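Local structure of isoprenyl transferase (2D2R) at residues A[18-23]-A[184-189]. The protein probably builds undecaprenyl diphosphate, the lipid carrier precursor of bacterial cell-wall synthesis, by magnesium-dependent condensation of isopentenyl diphosphate with an allylic diphosphate. Sequence-based numbering, arbitrary orientation.
Sequences HLAIIM and PEVDLL
The carbonyl oxygen of His18 accepts hydrogen bonds from two backbone amides of the facing segment 184-189: Asp187 N at 2.9 Å, lying in the carbonyl plane, and Leu188 N, a weak one. Asp187 returns a hydrogen bond through its side chain, OD2 accepting His18 N at 2.9 Å on the anti lone pair. Its chi1 of -63° puts CG beside its own backbone N, and carboxylate and amide thus face the same residue. Aspartate suits this place, where 184-187 is not yet strand, because one carboxylate oxygen can accept both His18 N and Lys17 N. Histidine can meet a polar partner at each ring nitrogen: ND1 donates a hydrogen bond to Pro184 O (2.9 Å, N-H...O 162°), which sits at the ring edge although the donor stands well above that carbonyl's plane, and NE2 is hydrogen-bonded to Thr64 OG1 on the neighbouring strand 62-66. Branched Val186 offers one methyl to each neighbour: CG2 rests over a face of the His18 ring as a CH-pi contact, 3.8 Å from the centroid, while CG1, anti to the backbone N (chi1 174°), reaches Ala20 CB. Beyond this loop the two segments pair as parallel strands, Ala20 N hydrogen-bonding to Leu188 O at 3.1 Å. Leu19 and Leu188 lie side by side, CD1 of Leu19 tightly against CG of Leu188 (3.5 Å), on the face covered by helix 223-236. On the other face, the small Ala20 lets Leu189 CD1 come to 3.5 Å from its CB, and CD1 of Ile22 meets CD1 of Leu189 more loosely, beside Phe201. The contact joins adjacent inner strands 18-22 and 188-191 of the cis-prenyltransferase parallel sheet, near Arg191 and Leu198, which probably bind substrate. Donation from ND1 means that this nitrogen carries a proton, and hydrogen bonds at both ring nitrogens should hold the imidazole's rotation while main-chain pairing sets the strand register.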
# COMPACT_ATOMS: atom_id res chain seq x y z
N HIS A 18 10.69 11.03 -5.26
CA HIS A 18 10.55 10.63 -3.85
C HIS A 18 10.77 9.13 -3.74
O HIS A 18 10.00 8.34 -4.35
CB HIS A 18 9.12 11.00 -3.39
CG HIS A 18 8.85 10.72 -1.94
ND1 HIS A 18 7.67 11.08 -1.32
CD2 HIS A 18 9.61 10.12 -0.99
CE1 HIS A 18 7.72 10.71 -0.05
NE2 HIS A 18 8.88 10.12 0.17
N LEU A 19 11.80 8.74 -2.98
CA LEU A 19 12.16 7.35 -2.74
C LEU A 19 11.84 7.10 -1.28
O LEU A 19 12.14 7.94 -0.43
CB LEU A 19 13.65 7.11 -3.00
CG LEU A 19 14.32 5.80 -2.53
CD1 LEU A 19 13.72 4.58 -3.24
CD2 LEU A 19 15.86 5.84 -2.82
N ALA A 20 11.23 5.95 -0.98
CA ALA A 20 10.86 5.62 0.40
C ALA A 20 11.45 4.25 0.69
O ALA A 20 11.43 3.36 -0.17
CB ALA A 20 9.33 5.57 0.54
N ILE A 21 11.96 4.06 1.89
CA ILE A 21 12.55 2.78 2.15
C ILE A 21 12.17 2.16 3.46
O ILE A 21 12.18 2.84 4.48
CB ILE A 21 14.12 2.85 2.10
CG1 ILE A 21 14.61 3.42 0.76
CG2 ILE A 21 14.64 1.45 2.33
CD1 ILE A 21 16.16 3.58 0.68
N ILE A 22 11.79 0.87 3.43
CA ILE A 22 11.52 0.14 4.68
C ILE A 22 12.92 -0.54 4.88
O ILE A 22 13.33 -1.40 4.11
CB ILE A 22 10.38 -0.92 4.46
CG1 ILE A 22 9.05 -0.14 4.30
CG2 ILE A 22 10.30 -1.90 5.65
CD1 ILE A 22 7.95 -0.90 3.65
N MET A 23 13.65 -0.07 5.89
CA MET A 23 14.99 -0.57 6.14
C MET A 23 14.93 -1.82 7.01
O MET A 23 15.09 -1.76 8.22
CB MET A 23 15.80 0.52 6.85
CG MET A 23 15.70 1.85 6.17
SD MET A 23 16.54 3.16 7.14
CE MET A 23 15.37 3.28 8.58
N PRO A 184 6.17 15.37 -2.36
CA PRO A 184 5.55 14.76 -3.55
C PRO A 184 5.13 13.33 -3.17
O PRO A 184 5.54 12.81 -2.13
CB PRO A 184 6.66 14.78 -4.58
CG PRO A 184 7.93 14.72 -3.77
CD PRO A 184 7.64 15.41 -2.44
N GLU A 185 4.33 12.70 -4.02
CA GLU A 185 3.92 11.35 -3.72
C GLU A 185 5.14 10.45 -3.88
O GLU A 185 6.19 10.83 -4.46
CB GLU A 185 2.79 10.87 -4.67
CG GLU A 185 1.45 11.60 -4.48
CD GLU A 185 0.84 11.43 -3.06
OE1 GLU A 185 0.26 10.36 -2.75
OE2 GLU A 185 0.91 12.39 -2.27
N VAL A 186 5.02 9.23 -3.36
CA VAL A 186 6.11 8.30 -3.48
C VAL A 186 6.24 7.71 -4.89
O VAL A 186 5.23 7.23 -5.44
CB VAL A 186 5.95 7.15 -2.48
CG1 VAL A 186 7.04 6.11 -2.74
CG2 VAL A 186 6.01 7.69 -1.08
N ASP A 187 7.44 7.73 -5.47
CA ASP A 187 7.63 7.16 -6.80
C ASP A 187 8.10 5.71 -6.78
O ASP A 187 7.78 4.93 -7.69
CB ASP A 187 8.64 7.94 -7.63
CG ASP A 187 8.20 9.34 -7.90
OD1 ASP A 187 7.17 9.53 -8.58
OD2 ASP A 187 8.87 10.28 -7.39
N LEU A 188 8.89 5.37 -5.77
CA LEU A 188 9.46 4.05 -5.68
C LEU A 188 9.54 3.74 -4.20
O LEU A 188 10.11 4.52 -3.44
CB LEU A 188 10.85 4.07 -6.40
CG LEU A 188 12.11 3.26 -6.04
CD1 LEU A 188 11.81 1.89 -5.51
CD2 LEU A 188 13.08 3.20 -7.20
N LEU A 189 8.91 2.65 -3.78
CA LEU A 189 8.91 2.22 -2.37
C LEU A 189 9.74 0.95 -2.34
O LEU A 189 9.42 -0.05 -2.99
CB LEU A 189 7.47 1.94 -1.88
CG LEU A 189 7.41 1.30 -0.49
CD1 LEU A 189 8.06 2.27 0.54
CD2 LEU A 189 5.99 1.05 -0.09